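PDB 6D2S: HTH-type transcriptional regulator PrpR from Mycobacterium tuberculosis, which regulates transcription of the enzymes that break down short-chain fatty acids through the glyoxylate and methylcitrate cycles, and is required for assimilating propionate derived from cholesterol. Local coordinates for residues A[184-189]-A[240-245]; A[148-153]-A[168-173]; A[65-70]-A[95-100]; A[214-219]-A[230-235]. All blocks are in the same frame, centred on the assembly; numbering follows the deposited sequence. Where two conformers were deposited one is given.

Contact 1: residues A[184-189]-A[240-245]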
# COMPACT_ATOMS: atom_id res chain seq x y z
N ILE A 184 -9.33 2.04 -9.15
CA ILE A 184 -9.37 0.59 -8.98
C ILE A 184 -7.94 0.10 -8.91
O ILE A 184 -7.14 0.39 -9.81
CB ILE A 184 -10.12 -0.09 -10.14
CG1 ILE A 184 -11.56 0.39 -10.24
CG2 ILE A 184 -10.02 -1.62 -10.00
CD1 ILE A 184 -12.21 0.01 -11.56
N PHE A 185 -7.60 -0.65 -7.86
CA PHE A 185 -6.27 -1.23 -7.71
C PHE A 185 -6.32 -2.70 -8.10
O PHE A 185 -7.18 -3.44 -7.62
CB PHE A 185 -5.78 -1.05 -6.28
CG PHE A 185 -4.49 -1.75 -5.96
CD1 PHE A 185 -4.49 -3.08 -5.54
CD2 PHE A 185 -3.28 -1.09 -6.06
CE1 PHE A 185 -3.30 -3.73 -5.24
CE2 PHE A 185 -2.09 -1.73 -5.74
CZ PHE A 185 -2.09 -3.05 -5.34
N VAL A 186 -5.41 -3.12 -8.98
CA VAL A 186 -5.37 -4.50 -9.45
C VAL A 186 -3.94 -5.02 -9.32
O VAL A 186 -3.00 -4.37 -9.80
CB VAL A 186 -5.86 -4.64 -10.90
CG1 VAL A 186 -5.65 -6.09 -11.39
CG2 VAL A 186 -7.32 -4.26 -11.01
N ARG A 187 -3.79 -6.17 -8.69
CA ARG A 187 -2.52 -6.88 -8.63
C ARG A 187 -2.73 -8.30 -9.14
O ARG A 187 -3.73 -8.94 -8.82
CB ARG A 187 -1.97 -6.91 -7.20
CG ARG A 187 -0.66 -7.65 -7.09
CD ARG A 187 -0.15 -7.68 -5.67
NE ARG A 187 -1.15 -8.18 -4.73
CZ ARG A 187 -1.52 -9.45 -4.64
NH1 ARG A 187 -0.98 -10.35 -5.45
NH2 ARG A 187 -2.43 -9.82 -3.76
N THR A 188 -1.78 -8.78 -9.93
CA THR A 188 -1.87 -10.12 -10.49
C THR A 188 -0.48 -10.73 -10.56
O THR A 188 0.51 -10.01 -10.71
CB THR A 188 -2.51 -10.12 -11.88
OG1 THR A 188 -2.59 -11.46 -12.39
CG2 THR A 188 -1.68 -9.28 -12.85
N ASP A 189 -0.41 -12.05 -10.47
CA ASP A 189 0.81 -12.77 -10.76
C ASP A 189 0.75 -13.30 -12.19
O ASP A 189 -0.24 -13.10 -12.91
CB ASP A 189 1.05 -13.88 -9.74
CG ASP A 189 -0.02 -14.96 -9.76
OD1 ASP A 189 -0.78 -15.05 -10.74
OD2 ASP A 189 -0.10 -15.72 -8.77
N TYR A 240 -12.12 3.45 -18.63
CA TYR A 240 -11.14 3.64 -17.58
C TYR A 240 -9.76 3.76 -18.20
O TYR A 240 -9.45 3.08 -19.17
CB TYR A 240 -11.18 2.49 -16.57
CG TYR A 240 -12.42 2.56 -15.70
CD1 TYR A 240 -12.35 2.96 -14.37
CD2 TYR A 240 -13.66 2.25 -16.22
CE1 TYR A 240 -13.50 3.04 -13.58
CE2 TYR A 240 -14.81 2.32 -15.46
CZ TYR A 240 -14.72 2.71 -14.14
OH TYR A 240 -15.89 2.78 -13.40
N PHE A 241 -8.96 4.67 -17.64
CA PHE A 241 -7.57 4.81 -18.02
C PHE A 241 -6.73 3.99 -17.06
O PHE A 241 -6.84 4.15 -15.83
CB PHE A 241 -7.15 6.28 -18.01
CG PHE A 241 -5.82 6.53 -18.66
CD1 PHE A 241 -5.75 7.10 -19.92
CD2 PHE A 241 -4.65 6.16 -18.03
CE1 PHE A 241 -4.54 7.32 -20.53
CE2 PHE A 241 -3.43 6.38 -18.65
CZ PHE A 241 -3.37 6.96 -19.89
N TRP A 242 -5.90 3.10 -17.60
CA TRP A 242 -5.16 2.12 -16.82
C TRP A 242 -3.67 2.35 -16.97
O TRP A 242 -3.17 2.60 -18.07
CB TRP A 242 -5.52 0.70 -17.26
CG TRP A 242 -6.89 0.26 -16.82
CD1 TRP A 242 -8.05 0.34 -17.53
CD2 TRP A 242 -7.23 -0.32 -15.55
NE1 TRP A 242 -9.10 -0.16 -16.78
CE2 TRP A 242 -8.62 -0.57 -15.57
CE3 TRP A 242 -6.50 -0.65 -14.41
CZ2 TRP A 242 -9.28 -1.14 -14.49
CZ3 TRP A 242 -7.16 -1.21 -13.34
CH2 TRP A 242 -8.54 -1.45 -13.39
N VAL A 243 -2.95 2.27 -15.85
CA VAL A 243 -1.49 2.33 -15.84
C VAL A 243 -1.00 1.15 -15.02
O VAL A 243 -1.51 0.89 -13.93
CB VAL A 243 -0.97 3.66 -15.25
CG1 VAL A 243 0.54 3.72 -15.32
CG2 VAL A 243 -1.60 4.83 -15.98
N ALA A 244 -0.03 0.40 -15.56
CA ALA A 244 0.42 -0.84 -14.93
C ALA A 244 1.92 -1.01 -15.13
O ALA A 244 2.51 -0.51 -16.08
CB ALA A 244 -0.31 -2.07 -15.51
N LYS A 245 2.53 -1.75 -14.20
CA LYS A 245 3.93 -2.11 -14.35
C LYS A 245 4.19 -3.37 -13.55
O LYS A 245 3.52 -3.63 -12.54
CB LYS A 245 4.85 -0.98 -13.87
CG LYS A 245 6.29 -1.14 -14.28
CD LYS A 245 7.10 0.11 -13.98
CE LYS A 245 7.64 0.08 -12.57
NZ LYS A 245 8.64 1.17 -12.34

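Contact 2: residues A[148-153]-A[168-173]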
# COMPACT_ATOMS: atom_id res chain seq x y z
N LEU A 148 2.84 16.13 -8.64
CA LEU A 148 3.54 15.26 -9.57
C LEU A 148 2.61 14.61 -10.57
O LEU A 148 3.02 13.69 -11.29
CB LEU A 148 4.32 14.19 -8.80
CG LEU A 148 5.55 14.71 -8.07
CD1 LEU A 148 6.16 13.60 -7.20
CD2 LEU A 148 6.58 15.27 -9.04
N ARG A 149 1.35 15.05 -10.62
CA ARG A 149 0.36 14.52 -11.56
C ARG A 149 0.31 13.00 -11.50
O ARG A 149 0.25 12.31 -12.52
CB ARG A 149 0.64 15.02 -12.98
CG ARG A 149 0.60 16.55 -13.12
CD ARG A 149 -0.72 17.09 -12.60
NE ARG A 149 -0.97 18.47 -13.00
CZ ARG A 149 -1.95 19.22 -12.50
NH1 ARG A 149 -2.75 18.72 -11.56
NH2 ARG A 149 -2.12 20.46 -12.93
N TYR A 150 0.34 12.47 -10.28
CA TYR A 150 0.13 11.05 -10.03
C TYR A 150 1.18 10.18 -10.71
O TYR A 150 0.93 9.01 -11.00
CB TYR A 150 -1.29 10.62 -10.44
CG TYR A 150 -2.33 11.16 -9.48
CD1 TYR A 150 -2.79 12.46 -9.59
CD2 TYR A 150 -2.83 10.37 -8.44
CE1 TYR A 150 -3.73 12.97 -8.71
CE2 TYR A 150 -3.78 10.87 -7.56
CZ TYR A 150 -4.22 12.18 -7.70
OH TYR A 150 -5.16 12.68 -6.82
N ASP A 151 2.37 10.72 -10.94
CA ASP A 151 3.48 9.92 -11.48
C ASP A 151 3.95 8.95 -10.40
O ASP A 151 4.62 9.35 -9.44
CB ASP A 151 4.62 10.83 -11.93
CG ASP A 151 5.68 10.07 -12.71
OD1 ASP A 151 6.06 10.55 -13.80
OD2 ASP A 151 6.10 8.98 -12.24
N ILE A 152 3.63 7.66 -10.58
CA ILE A 152 3.89 6.66 -9.54
C ILE A 152 5.39 6.52 -9.29
O ILE A 152 5.83 6.37 -8.14
CB ILE A 152 3.27 5.31 -9.95
CG1 ILE A 152 1.74 5.46 -10.09
CG2 ILE A 152 3.62 4.23 -8.91
CD1 ILE A 152 1.12 4.43 -11.03
N ASP A 153 6.19 6.56 -10.35
CA ASP A 153 7.64 6.42 -10.19
C ASP A 153 8.25 7.61 -9.46
O ASP A 153 9.11 7.44 -8.58
CB ASP A 153 8.28 6.24 -11.56
CG ASP A 153 7.93 4.90 -12.18
OD1 ASP A 153 8.27 3.86 -11.58
OD2 ASP A 153 7.29 4.88 -13.26
N HIS A 168 -0.84 1.24 -3.97
CA HIS A 168 -1.79 0.92 -2.92
C HIS A 168 -2.20 2.18 -2.17
O HIS A 168 -3.40 2.40 -1.92
CB HIS A 168 -1.24 -0.12 -1.96
CG HIS A 168 -2.27 -0.61 -0.99
ND1 HIS A 168 -2.57 0.07 0.18
CD2 HIS A 168 -3.12 -1.67 -1.03
CE1 HIS A 168 -3.54 -0.57 0.82
NE2 HIS A 168 -3.89 -1.62 0.10
N ARG A 169 -1.24 3.04 -1.83
CA ARG A 169 -1.61 4.26 -1.12
C ARG A 169 -2.52 5.15 -1.96
O ARG A 169 -3.48 5.75 -1.44
CB ARG A 169 -0.36 5.03 -0.69
CG ARG A 169 -0.68 6.21 0.20
CD ARG A 169 -1.16 5.75 1.60
NE ARG A 169 -1.19 6.85 2.58
CZ ARG A 169 -2.25 7.18 3.33
NH1 ARG A 169 -3.39 6.51 3.21
NH2 ARG A 169 -2.16 8.17 4.22
N LEU A 170 -2.25 5.28 -3.26
CA LEU A 170 -3.13 6.09 -4.10
C LEU A 170 -4.56 5.56 -4.04
O LEU A 170 -5.53 6.34 -4.06
CB LEU A 170 -2.61 6.12 -5.54
CG LEU A 170 -1.33 6.92 -5.80
CD1 LEU A 170 -0.80 6.64 -7.21
CD2 LEU A 170 -1.60 8.42 -5.63
N SER A 171 -4.72 4.25 -3.94
CA SER A 171 -6.04 3.64 -3.89
C SER A 171 -6.74 3.81 -2.54
O SER A 171 -7.90 3.41 -2.41
CB SER A 171 -5.96 2.15 -4.24
OG SER A 171 -5.54 1.37 -3.13
N THR A 172 -6.07 4.38 -1.54
CA THR A 172 -6.68 4.63 -0.24
C THR A 172 -7.09 6.08 -0.02
O THR A 172 -7.53 6.41 1.08
CB THR A 172 -5.73 4.22 0.91
OG1 THR A 172 -4.59 5.10 0.94
CG2 THR A 172 -5.28 2.77 0.77
N LEU A 173 -6.92 6.96 -1.01
CA LEU A 173 -7.12 8.40 -0.79
C LEU A 173 -8.61 8.76 -0.84
O LEU A 173 -9.06 9.53 -1.69
CB LEU A 173 -6.31 9.22 -1.78
CG LEU A 173 -4.80 8.99 -1.71
CD1 LEU A 173 -4.05 9.97 -2.61
CD2 LEU A 173 -4.27 9.07 -0.26

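Contact 3: residues A[65-70]-A[95-100]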
# COMPACT_ATOMS: atom_id res chain seq x y z
N ALA A 65 11.81 -14.42 6.26
CA ALA A 65 10.82 -13.40 6.58
C ALA A 65 11.42 -12.01 6.41
O ALA A 65 12.65 -11.84 6.38
CB ALA A 65 10.30 -13.60 8.00
N LYS A 66 10.55 -10.99 6.31
CA LYS A 66 11.05 -9.62 6.29
C LYS A 66 11.26 -9.05 7.68
O LYS A 66 11.96 -8.04 7.83
CB LYS A 66 10.10 -8.70 5.50
CG LYS A 66 10.00 -9.03 4.01
CD LYS A 66 9.15 -8.00 3.27
CE LYS A 66 9.09 -8.29 1.77
NZ LYS A 66 8.48 -7.15 1.02
N ARG A 67 10.68 -9.67 8.71
CA ARG A 67 10.89 -9.23 10.08
C ARG A 67 10.60 -10.38 11.02
O ARG A 67 9.95 -11.36 10.66
CB ARG A 67 10.02 -8.02 10.42
CG ARG A 67 8.55 -8.38 10.64
CD ARG A 67 7.68 -7.15 10.99
NE ARG A 67 6.31 -7.59 11.23
CZ ARG A 67 5.39 -7.73 10.29
NH1 ARG A 67 5.66 -7.45 9.02
NH2 ARG A 67 4.18 -8.16 10.62
N ARG A 68 11.13 -10.26 12.24
CA ARG A 68 10.82 -11.18 13.33
C ARG A 68 10.84 -10.38 14.61
O ARG A 68 11.87 -9.79 14.95
CB ARG A 68 11.82 -12.35 13.39
CG ARG A 68 11.46 -13.43 14.42
CD ARG A 68 10.19 -14.17 14.03
NE ARG A 68 9.70 -15.07 15.06
CZ ARG A 68 9.84 -16.39 15.03
NH1 ARG A 68 10.47 -16.97 14.02
NH2 ARG A 68 9.36 -17.13 16.02
N TYR A 69 9.72 -10.34 15.32
CA TYR A 69 9.64 -9.65 16.59
C TYR A 69 9.96 -10.62 17.72
O TYR A 69 9.45 -11.75 17.73
CB TYR A 69 8.26 -9.02 16.77
CG TYR A 69 8.17 -8.19 18.03
CD1 TYR A 69 9.09 -7.18 18.28
CD2 TYR A 69 7.16 -8.42 18.96
CE1 TYR A 69 9.02 -6.43 19.42
CE2 TYR A 69 7.08 -7.66 20.11
CZ TYR A 69 8.01 -6.66 20.33
OH TYR A 69 7.96 -5.90 21.47
N HIS A 70 10.82 -10.19 18.64
CA HIS A 70 11.22 -10.96 19.81
C HIS A 70 10.57 -10.31 21.03
O HIS A 70 11.17 -9.44 21.68
CB HIS A 70 12.75 -11.00 19.95
CG HIS A 70 13.43 -11.78 18.87
ND1 HIS A 70 14.12 -12.95 19.12
CD2 HIS A 70 13.55 -11.56 17.54
CE1 HIS A 70 14.62 -13.42 17.99
NE2 HIS A 70 14.29 -12.60 17.01
N LEU A 95 5.02 -1.31 14.69
CA LEU A 95 4.54 -0.22 15.53
C LEU A 95 3.02 -0.27 15.67
O LEU A 95 2.48 -0.07 16.77
CB LEU A 95 4.97 1.13 14.95
CG LEU A 95 4.26 2.41 15.44
CD1 LEU A 95 4.32 2.55 16.93
CD2 LEU A 95 4.87 3.65 14.76
N ALA A 96 2.33 -0.57 14.58
CA ALA A 96 0.88 -0.73 14.66
C ALA A 96 0.50 -1.91 15.53
O ALA A 96 -0.40 -1.81 16.37
CB ALA A 96 0.28 -0.90 13.26
N LEU A 97 1.16 -3.05 15.33
CA LEU A 97 0.83 -4.24 16.11
C LEU A 97 1.03 -4.02 17.60
O LEU A 97 0.25 -4.56 18.41
CB LEU A 97 1.67 -5.42 15.60
CG LEU A 97 1.32 -5.88 14.18
CD1 LEU A 97 2.28 -6.96 13.67
CD2 LEU A 97 -0.12 -6.37 14.10
N VAL A 98 2.01 -3.22 18.01
CA VAL A 98 2.31 -3.07 19.44
C VAL A 98 1.71 -1.81 20.04
O VAL A 98 1.38 -1.78 21.24
CB VAL A 98 3.83 -3.10 19.72
CG1 VAL A 98 4.47 -4.39 19.18
CG2 VAL A 98 4.53 -1.85 19.19
N GLY A 99 1.57 -0.75 19.25
CA GLY A 99 1.12 0.53 19.78
C GLY A 99 -0.26 0.97 19.35
O GLY A 99 -0.80 1.93 19.90
N GLN A 100 -0.84 0.29 18.36
CA GLN A 100 -2.20 0.56 17.93
C GLN A 100 -3.07 -0.69 18.03
O GLN A 100 -4.07 -0.80 17.33
CB GLN A 100 -2.23 1.09 16.49
CG GLN A 100 -1.35 2.30 16.25
CD GLN A 100 -1.96 3.58 16.76
OE1 GLN A 100 -3.18 3.72 16.83
NE2 GLN A 100 -1.11 4.53 17.13

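Contact 4: residues A[214-219]-A[230-235]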
# COMPACT_ATOMS: atom_id res chain seq x y z
N LEU A 214 -8.69 -7.83 -17.86
CA LEU A 214 -7.51 -8.03 -17.03
C LEU A 214 -6.21 -7.72 -17.76
O LEU A 214 -5.20 -7.44 -17.10
CB LEU A 214 -7.48 -9.46 -16.50
CG LEU A 214 -6.48 -9.62 -15.36
CD1 LEU A 214 -5.07 -9.90 -15.86
CD2 LEU A 214 -6.50 -8.38 -14.48
N TRP A 215 -6.21 -7.75 -19.09
CA TRP A 215 -5.02 -7.36 -19.83
C TRP A 215 -4.56 -5.96 -19.46
O TRP A 215 -3.41 -5.61 -19.73
CB TRP A 215 -5.28 -7.47 -21.34
CG TRP A 215 -6.58 -6.87 -21.77
CD1 TRP A 215 -6.85 -5.55 -21.98
CD2 TRP A 215 -7.80 -7.57 -22.07
NE1 TRP A 215 -8.16 -5.38 -22.38
CE2 TRP A 215 -8.75 -6.61 -22.45
CE3 TRP A 215 -8.16 -8.92 -22.06
CZ2 TRP A 215 -10.06 -6.96 -22.80
CZ3 TRP A 215 -9.46 -9.27 -22.42
CH2 TRP A 215 -10.39 -8.29 -22.78
N VAL A 216 -5.42 -5.15 -18.84
CA VAL A 216 -5.02 -3.81 -18.45
C VAL A 216 -3.83 -3.84 -17.50
O VAL A 216 -3.09 -2.86 -17.41
CB VAL A 216 -6.21 -3.05 -17.84
CG1 VAL A 216 -7.33 -2.90 -18.87
CG2 VAL A 216 -6.71 -3.76 -16.59
N VAL A 217 -3.62 -4.95 -16.79
CA VAL A 217 -2.47 -5.11 -15.91
C VAL A 217 -1.56 -6.25 -16.36
O VAL A 217 -0.34 -6.11 -16.34
CB VAL A 217 -2.92 -5.32 -14.44
CG1 VAL A 217 -1.73 -5.66 -13.57
CG2 VAL A 217 -3.63 -4.08 -13.93
N HIS A 218 -2.14 -7.37 -16.78
CA HIS A 218 -1.31 -8.49 -17.23
C HIS A 218 -0.43 -8.09 -18.41
O HIS A 218 0.67 -8.64 -18.56
CB HIS A 218 -2.19 -9.68 -17.60
CG HIS A 218 -1.44 -10.97 -17.69
ND1 HIS A 218 -0.85 -11.41 -18.86
CD2 HIS A 218 -1.16 -11.91 -16.76
CE1 HIS A 218 -0.25 -12.56 -18.65
NE2 HIS A 218 -0.42 -12.89 -17.38
N ASP A 219 -0.88 -7.15 -19.25
CA ASP A 219 -0.05 -6.69 -20.36
C ASP A 219 1.32 -6.21 -19.89
O ASP A 219 2.27 -6.19 -20.68
CB ASP A 219 -0.74 -5.55 -21.11
CG ASP A 219 -1.81 -6.04 -22.09
OD1 ASP A 219 -1.93 -7.26 -22.32
OD2 ASP A 219 -2.54 -5.18 -22.62
N GLN A 230 -3.33 2.06 -21.05
CA GLN A 230 -4.37 1.81 -22.04
C GLN A 230 -5.71 2.27 -21.52
O GLN A 230 -5.88 2.55 -20.33
CB GLN A 230 -4.43 0.34 -22.44
CG GLN A 230 -4.55 -0.62 -21.30
CD GLN A 230 -4.25 -2.03 -21.74
OE1 GLN A 230 -3.25 -2.64 -21.33
NE2 GLN A 230 -5.10 -2.57 -22.60
N VAL A 231 -6.66 2.37 -22.44
CA VAL A 231 -8.03 2.76 -22.12
C VAL A 231 -8.92 1.57 -22.42
O VAL A 231 -8.89 1.01 -23.52
CB VAL A 231 -8.46 4.01 -22.91
CG1 VAL A 231 -9.89 4.39 -22.55
CG2 VAL A 231 -7.52 5.16 -22.62
N ALA A 232 -9.71 1.16 -21.42
CA ALA A 232 -10.57 0.00 -21.52
C ALA A 232 -11.91 0.31 -20.87
O ALA A 232 -11.98 1.02 -19.86
CB ALA A 232 -9.94 -1.23 -20.85
N GLN A 233 -12.97 -0.22 -21.46
CA GLN A 233 -14.30 -0.08 -20.90
C GLN A 233 -14.51 -1.13 -19.81
O GLN A 233 -14.06 -2.27 -19.94
CB GLN A 233 -15.34 -0.23 -22.01
CG GLN A 233 -16.62 0.54 -21.78
CD GLN A 233 -17.56 0.44 -22.96
OE1 GLN A 233 -18.53 -0.32 -22.93
NE2 GLN A 233 -17.28 1.21 -24.00
N MET A 234 -15.19 -0.73 -18.74
CA MET A 234 -15.55 -1.63 -17.66
C MET A 234 -17.04 -1.96 -17.69
O MET A 234 -17.79 -1.43 -18.51
CB MET A 234 -15.16 -1.00 -16.31
CG MET A 234 -13.65 -0.88 -16.12
SD MET A 234 -13.01 -1.87 -14.75
CE MET A 234 -13.34 -3.53 -15.33
N PRO A 235 -17.48 -2.88 -16.83
CA PRO A 235 -18.86 -3.39 -16.96
C PRO A 235 -19.94 -2.34 -16.78
O PRO A 235 -21.10 -2.64 -17.08
CB PRO A 235 -18.94 -4.47 -15.86
CG PRO A 235 -17.52 -4.91 -15.69
CD PRO A 235 -16.70 -3.66 -15.86

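Contact 1: residues A[184-189]-A[240-245]
The first torsion of Trp242 (chi1 -73°) sets CG beside its backbone N, and that of Ile184 (chi1 -60°) leaves CG2 trans to the backbone N; the indole and this methyl are thereby brought together. The outer end of the six-membered ring does the touching. Ile184 CG2 comes to its edge, near the ring plane, 3.7 Å from Trp242 CH2, while Val186 CG2 lies 3.8 Å from Trp242 CZ3, its side chain crossing the indole at roughly a right angle. The longer branch of Ile184 serves the tyrosine: CD1 stands 3.9 Å from Tyr240 CE1. The hydroxyl of Tyr240 has its partner outside the pair of strands, in Asp236. Branched aliphatic residues suit the extended strand 184-189; the strand axes come no nearer than 9.3 Å, and large rings on 240-245 are long enough to meet those branches. The gap is filled by strand 261-268, to which Ile184 and Val186 are tied by backbone bonds at Gly266 and Gly264. Both segments run in nearly the same direction, 34° apart, as next-but-one neighbours on one face of the five-stranded antiparallel sheet of the GAF-like C-terminal domain.

Contact 2: residues A[148-153]-A[168-173]
A Schellman motif ends helix 138-147, with Tyr150 N bonded to Ala145 O and Arg149 N to Glu146 O, and the overlapping type I' turn from Leu148 to Asp151 delivers the ring of Tyr150 to Leu170 of helix 163-170. This is the link between two successive helices in the IrrE-like part of the chain: Asp151 is the N-cap of the next helix, its OD2 bonded to Leu154 N. Leu170 forks between two partners. Its CD2 lies 3.6 Å from Tyr150 CD2 and touches the CE2 side of the ring too, whereas CD1 meets Ile152 CG1 at 4.0 Å. A leucine suits the spot because its two methyls can serve an aromatic ring and a branched aliphatic at once. The tyrosine's hydrocarbon flank is buried, yet its hydroxyl stays paired, with Glu146 and with Ile181 N. A type I turn runs from Leu170 to Leu173, and hydroxyl residues take up carbonyls there: Ser171 OG bonds to His168 O at 2.7 Å, and Arg169 O receives both Thr172 N and Thr172 OG1. Arg169, salt-bridged to Asp22, in turn gives NH1 to Thr172 OG1 at 2.9 Å, a bent bond of 142°.

Contact 3: residues A[65-70]-A[95-100]
Leu95 O is held by two amides, by Gly99 N at 2.7 Å and weakly by Val98 N, and this last turn of helix 84-99 presents Leu97 and Val98 to Arg67 and Tyr69 of strand 67-70. The strand and the helix stand well apart, with 10.3 Å between Tyr69 CA and Val98 CA, so long side chains have to span the gap. Arg67 does so by length. Its chi1 of 75° places CG between the backbone N and the carbonyl carbon, and from there the chain runs out straight to NE, carrying the guanidinium to the helix. NH2 ends 3.8 Å from Leu97 CD1, a van der Waals contact of a methyl with the guanidinium, while its NH1 is hydrogen-bonded to Gln90 OE1 of the same helix. The next residue, Val98, receives the tyrosine. Tyr69 CE2 is 4.3 Å from Val98 CG1, a loose touch at the partly exposed margin of the interface. Alternate residues Arg67 and Tyr69 face the helix, a long chain and a broad ring able to reach it, and the aliphatic Leu97 and Val98 offer them methyls. Leu95 packs on Leu43 and Met47 of helix 39-51. In zinc peptidases of this clan the corresponding helix bears the HExxH motif; here the segment Thr93 to Leu97 probably takes its place, without the metal-binding histidines. The contact therefore joins an outer strand of the small mixed sheet to the helix packed against it, as in the zincin-like core of the IrrE-type domain.

Contact 4: residues A[214-219]-A[230-235]
At the edge of the Trp215 indole, near its plane, sits the carboxamide of Gln230, close to CD1, with the two planes 32° apart. The carboxylate of Asp219 also lies by this amide, its plane turned only 17° from it, although the side chains as wholes cross at about a right angle. As modelled, Asp219 OD2 and Gln230 OE1 are 2.9 Å apart. The amide was probably built the wrong way round, and with it turned over the pair may be a hydrogen bond; but the orientation of its N and O is doubtful, and so is the place of the carboxylate, whose CG is modelled too close to Trp215 O. Gln230 reaches this position by its chi1 of 53°, which sets CG between backbone N and carbonyl carbon, followed by an extended chain; a glutamine is long enough to reach the short helix from the strand. Deeper in, the contact turns apolar: Val216 CG1 packs on Ala232 CB at 3.7 Å. Here a small residue on the strand lets the valine come close, and Val216 also touches Trp242, whereas Ala232 rests on Pro213. Leu214 lies on Val186 of strand 183-189. The wide indole of Trp215 is exposed at the surface and His218 meets Phe221 ring edge to face, while Val216 is buried. Short helix 215-218 thereby lies against one face of the sheet beside its outer strand 228-233, in keeping with the GAF-like fold, in which helical and loop elements cover the central antiparallel sheet.

Along the chain the order is contact 3, contact 2, then contact 1, with contact 4 nested inside the loop that contact 1 closes. Contacts 1 and 4, whose centres are about 8 Å apart, share the five-stranded sheet, where 239-247 and 228-233 are neighbours. Contacts 1 and 2, about 12 Å apart between centres, touch: Asp153 OD1 and Lys245 NZ form a salt bridge at 2.8 Å, and Phe185 packs on His168 and Ser171. Contact 3 lies remote in the small mixed sheet, about 37 Å between centres from contact 4. This piece of the regulator thus holds two differently built parts, IrrE-like and GAF-clan C-terminal, that meet where contacts 1 and 2 touch.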